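Local coordinates for chitin oligosaccharide binding protein NagB2 (Paenibacillus sp. FPU-7, PDB 7EHU), which binds chitin oligosaccharides such as N,N'-diacetylchitobiose, probably as the extracellular solute-binding component of an ABC-type sugar uptake system, at residues 36-41 against 48-53. Sequence-based numbering, arbitrary orientation.
With NAG (2-acetamido-2-deoxy-beta-D-glucopyranose), chain B.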
ATOM      1  N   HIS A  36     -12.403   2.752   9.505  1.00  8.34           N
ATOM      2  CA  HIS A  36     -10.983   2.446   9.507  1.00  8.52           C
ATOM      3  C   HIS A  36     -10.810   1.000   9.057  1.00  8.20           C
ATOM      4  O   HIS A  36     -11.775   0.222   8.989  1.00  9.36           O
ATOM      5  CB  HIS A  36     -10.371   2.654  10.890  1.00  8.98           C
ATOM      6  CG  HIS A  36     -10.850   1.670  11.894  1.00  9.58           C
ATOM      7  ND1 HIS A  36     -10.218   0.460  12.107  1.00 10.23           N
ATOM      8  CD2 HIS A  36     -11.915   1.693  12.731  1.00 10.55           C
ATOM      9  CE1 HIS A  36     -10.875  -0.207  13.034  1.00 11.11           C
ATOM     10  NE2 HIS A  36     -11.896   0.518  13.437  1.00 11.28           N
ATOM     11  N   ILE A  37      -9.568   0.638   8.750  1.00  8.80           N
ATOM     12  CA  ILE A  37      -9.234  -0.676   8.206  1.00  8.72           C
ATOM     13  C   ILE A  37      -8.412  -1.512   9.185  1.00  9.08           C
ATOM     14  O   ILE A  37      -7.878  -2.563   8.805  1.00 10.70           O
ATOM     15  CB  ILE A  37      -8.543  -0.550   6.835  1.00  8.61           C
ATOM     16  CG1 ILE A  37      -7.248   0.279   6.931  1.00  9.53           C
ATOM     17  CG2 ILE A  37      -9.496   0.042   5.811  1.00  9.51           C
ATOM     18  CD1 ILE A  37      -6.406   0.183   5.679  1.00 11.25           C
ATOM     19  N   ASN A  38      -8.322  -1.103  10.444  1.00  9.26           N
ATOM     20  CA  ASN A  38      -7.425  -1.754  11.411  1.00  9.60           C
ATOM     21  C   ASN A  38      -8.109  -2.887  12.165  1.00 10.94           C
ATOM     22  O   ASN A  38      -8.269  -2.842  13.387  1.00 12.16           O
ATOM     23  CB  ASN A  38      -6.862  -0.705  12.348  1.00 10.36           C
ATOM     24  CG  ASN A  38      -6.102   0.328  11.600  1.00 10.72           C
ATOM     25  OD1 ASN A  38      -5.197  -0.022  10.831  1.00 12.08           O
ATOM     26  ND2 ASN A  38      -6.482   1.588  11.748  1.00 12.01           N
ATOM     27  N   VAL A  39      -8.492  -3.922  11.401  1.00 10.94           N
ATOM     28  CA  VAL A  39      -9.315  -5.021  11.902  1.00 11.96           C
ATOM     29  C   VAL A  39      -8.518  -6.275  12.259  1.00 13.01           C
ATOM     30  O   VAL A  39      -8.981  -7.083  13.067  1.00 13.74           O
ATOM     31  CB  VAL A  39     -10.464  -5.377  10.928  1.00 12.85           C
ATOM     32  CG1 VAL A  39     -11.377  -4.196  10.728  1.00 14.38           C
ATOM     33  CG2 VAL A  39      -9.948  -5.907   9.598  1.00 14.26           C
ATOM     34  N   ARG A  40      -7.361  -6.494  11.636  1.00 12.83           N
ATOM     35  CA  ARG A  40      -6.632  -7.737  11.859  1.00 13.79           C
ATOM     36  C   ARG A  40      -5.863  -7.678  13.177  1.00 13.80           C
ATOM     37  O   ARG A  40      -5.559  -6.600  13.694  1.00 13.32           O
ATOM     38  CB  ARG A  40      -5.649  -8.000  10.716  1.00 15.84           C
ATOM     39  CG  ARG A  40      -6.300  -8.189   9.346  1.00 17.89           C
ATOM     40  CD  ARG A  40      -5.240  -8.529   8.271  1.00 20.51           C
ATOM     41  NE  ARG A  40      -5.784  -8.694   6.918  1.00 23.84           N
ATOM     42  CZ  ARG A  40      -5.593  -7.870   5.879  1.00 23.94           C
ATOM     43  NH1 ARG A  40      -4.856  -6.769   5.969  1.00 24.11           N
ATOM     44  NH2 ARG A  40      -6.136  -8.176   4.717  1.00 25.40           N
ATOM     45  N   ASP A  41      -5.541  -8.859  13.712  1.00 15.06           N
ATOM     46  CA  ASP A  41      -4.803  -8.920  14.972  1.00 16.10           C
ATOM     47  C   ASP A  41      -3.485  -8.155  14.877  1.00 15.11           C
ATOM     48  O   ASP A  41      -3.045  -7.514  15.844  1.00 15.95           O
ATOM     49  CB  ASP A  41      -4.535 -10.377  15.367  1.00 20.64           C
ATOM     50  CG  ASP A  41      -5.799 -11.168  15.629  1.00 25.77           C
ATOM     51  OD1 ASP A  41      -5.711 -12.424  15.695  1.00 28.02           O
ATOM     52  OD2 ASP A  41      -6.872 -10.544  15.775  1.00 28.36           O
ATOM     53  N   ALA A  48      -5.458   0.659  18.655  1.00 11.15           N
ATOM     54  CA  ALA A  48      -5.420   1.228  19.999  1.00 12.05           C
ATOM     55  C   ALA A  48      -4.991   2.691  19.954  1.00 11.64           C
ATOM     56  O   ALA A  48      -5.504   3.524  20.707  1.00 12.09           O
ATOM     57  CB  ALA A  48      -4.478   0.406  20.882  1.00 13.47           C
ATOM     58  N   LEU A  49      -4.068   3.029  19.056  1.00 11.56           N
ATOM     59  CA  LEU A  49      -3.650   4.425  18.931  1.00 11.87           C
ATOM     60  C   LEU A  49      -4.795   5.289  18.417  1.00 11.06           C
ATOM     61  O   LEU A  49      -5.029   6.399  18.920  1.00 11.46           O
ATOM     62  CB  LEU A  49      -2.455   4.501  17.987  1.00 13.28           C
ATOM     63  CG  LEU A  49      -1.755   5.840  17.831  1.00 14.85           C
ATOM     64  CD1 LEU A  49      -1.279   6.363  19.173  1.00 17.00           C
ATOM     65  CD2 LEU A  49      -0.595   5.714  16.877  1.00 14.92           C
ATOM     66  N   LEU A  50      -5.536   4.782  17.430  1.00 10.72           N
ATOM     67  CA  LEU A  50      -6.707   5.488  16.929  1.00 10.61           C
ATOM     68  C   LEU A  50      -7.729   5.704  18.041  1.00 10.38           C
ATOM     69  O   LEU A  50      -8.297   6.794  18.168  1.00 10.91           O
ATOM     70  CB  LEU A  50      -7.317   4.700  15.769  1.00 10.69           C
ATOM     71  CG  LEU A  50      -8.565   5.305  15.119  1.00 11.94           C
ATOM     72  CD1 LEU A  50      -8.253   6.642  14.431  1.00 12.36           C
ATOM     73  CD2 LEU A  50      -9.150   4.309  14.120  1.00 12.04           C
ATOM     74  N   GLU A  51      -8.000   4.659  18.830  1.00 10.96           N
ATOM     75  CA  GLU A  51      -8.947   4.756  19.936  1.00 11.42           C
ATOM     76  C   GLU A  51      -8.489   5.787  20.960  1.00 11.49           C
ATOM     77  O   GLU A  51      -9.313   6.530  21.504  1.00 12.49           O
ATOM     78  CB  GLU A  51      -9.140   3.385  20.593  1.00 13.52           C
ATOM     79  CG  GLU A  51      -9.951   2.409  19.737  1.00 15.93           C
ATOM     80  CD  GLU A  51      -9.921   0.973  20.245  1.00 19.85           C
ATOM     81  OE1 GLU A  51      -9.122   0.665  21.156  1.00 22.53           O
ATOM     82  OE2 GLU A  51     -10.682   0.146  19.705  1.00 21.59           O
ATOM     83  N   LYS A  52      -7.180   5.840  21.238  1.00 12.52           N
ATOM     84  CA  LYS A  52      -6.655   6.839  22.163  1.00 13.86           C
ATOM     85  C   LYS A  52      -6.927   8.248  21.651  1.00 12.24           C
ATOM     86  O   LYS A  52      -7.376   9.118  22.411  1.00 13.42           O
ATOM     87  CB  LYS A  52      -5.155   6.620  22.363  1.00 15.35           C
ATOM     88  CG  LYS A  52      -4.542   7.569  23.366  1.00 18.61           C
ATOM     89  CD  LYS A  52      -3.154   7.155  23.817  1.00 22.36           C
ATOM     90  CE  LYS A  52      -2.066   7.581  22.862  1.00 25.36           C
ATOM     91  NZ  LYS A  52      -0.717   7.527  23.536  1.00 26.78           N
ATOM     92  N   VAL A  53      -6.703   8.479  20.353  1.00 11.46           N
ATOM     93  CA  VAL A  53      -6.943   9.795  19.768  1.00 11.74           C
ATOM     94  C   VAL A  53      -8.431  10.132  19.824  1.00 11.99           C
ATOM     95  O   VAL A  53      -8.813  11.272  20.126  1.00 12.37           O
ATOM     96  CB  VAL A  53      -6.406   9.823  18.317  1.00 12.26           C
ATOM     97  CG1 VAL A  53      -6.927  11.012  17.562  1.00 12.00           C
ATOM     98  CG2 VAL A  53      -4.893   9.796  18.301  1.00 12.03           C
TER
HETATM   99  C1  NAG B   1      -0.871  -1.635  10.246  1.00 13.95           C
HETATM  100  C2  NAG B   1      -1.138  -2.758   9.229  1.00 11.35           C
HETATM  101  C3  NAG B   1      -1.128  -2.216   7.805  1.00 10.20           C
HETATM  102  C4  NAG B   1      -1.900  -0.907   7.677  1.00  9.60           C
HETATM  103  C5  NAG B   1      -1.575   0.044   8.820  1.00 10.39           C
HETATM  104  C6  NAG B   1      -2.418   1.293   8.816  1.00 11.21           C
HETATM  105  C7  NAG B   1      -0.319  -5.030   9.790  1.00 12.57           C
HETATM  106  C8  NAG B   1       0.902  -5.913   9.851  1.00 13.90           C
HETATM  107  N2  NAG B   1      -0.112  -3.780   9.362  1.00 12.02           N
HETATM  108  O1  NAG B   1      -1.006  -2.106  11.542  1.00 18.68           O
HETATM  109  O3  NAG B   1      -1.646  -3.228   6.944  1.00 10.66           O
HETATM  110  O4  NAG B   1      -1.430  -0.224   6.516  1.00  9.08           O
HETATM  111  O5  NAG B   1      -1.788  -0.612  10.071  1.00 12.53           O
HETATM  112  O6  NAG B   1      -3.795   0.997   8.657  1.00 11.61           O
HETATM  113  O7  NAG B   1      -1.443  -5.439  10.086  1.00 13.19           O
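A single methyl group, CD2 of L50, carries every contact that 48-53 makes with 36-41, meeting H36 with its CD2 3.8 Å from the imidazole CG and equally close to CB. With CG anti to the backbone N, the leucine side chain extends away from the helix and its CD2 arrives at H36; the methyl comes obliquely onto the root of the ring, and a branched aliphatic side chain suits this buried spot. Histidine offers carbon at CB and CG for the methyl, and a nitrogen, ND1, for the turn. With CG set between the backbone N and carbonyl carbon (chi1 68°), the ring leans over the chain that follows. There ND1 accepts a hydrogen bond from the backbone N of N38 at 3.0 Å, the donor lying close to the ring plane. That bond, with an N-H...acceptor angle of 149°, ties the ring to the inverse gamma turn centred on N38. The asparagine side-chain amide then serves the ligand: OD1 receives the O6 hydroxyl of NAG at 2.8 Å, while ND2 lies 4.5 Å from L50 CD2. H36 is thus a second-shell residue behind a sugar-binding one, and an alanine here would probably leave the backbone N-H of N38 without its acceptor, open a gap beside the L50 methyl and let the turn shift under the sugar. T46, earlier on helix 44-60, also hydrogen-bonds NAG. The contact lies where strand 30-36 runs out into the pocket loop before helix 44-60; Y318 of strand 309-320 touches both H36 and L50, and F335 and F339 of helix 326-339 pack on the leucine.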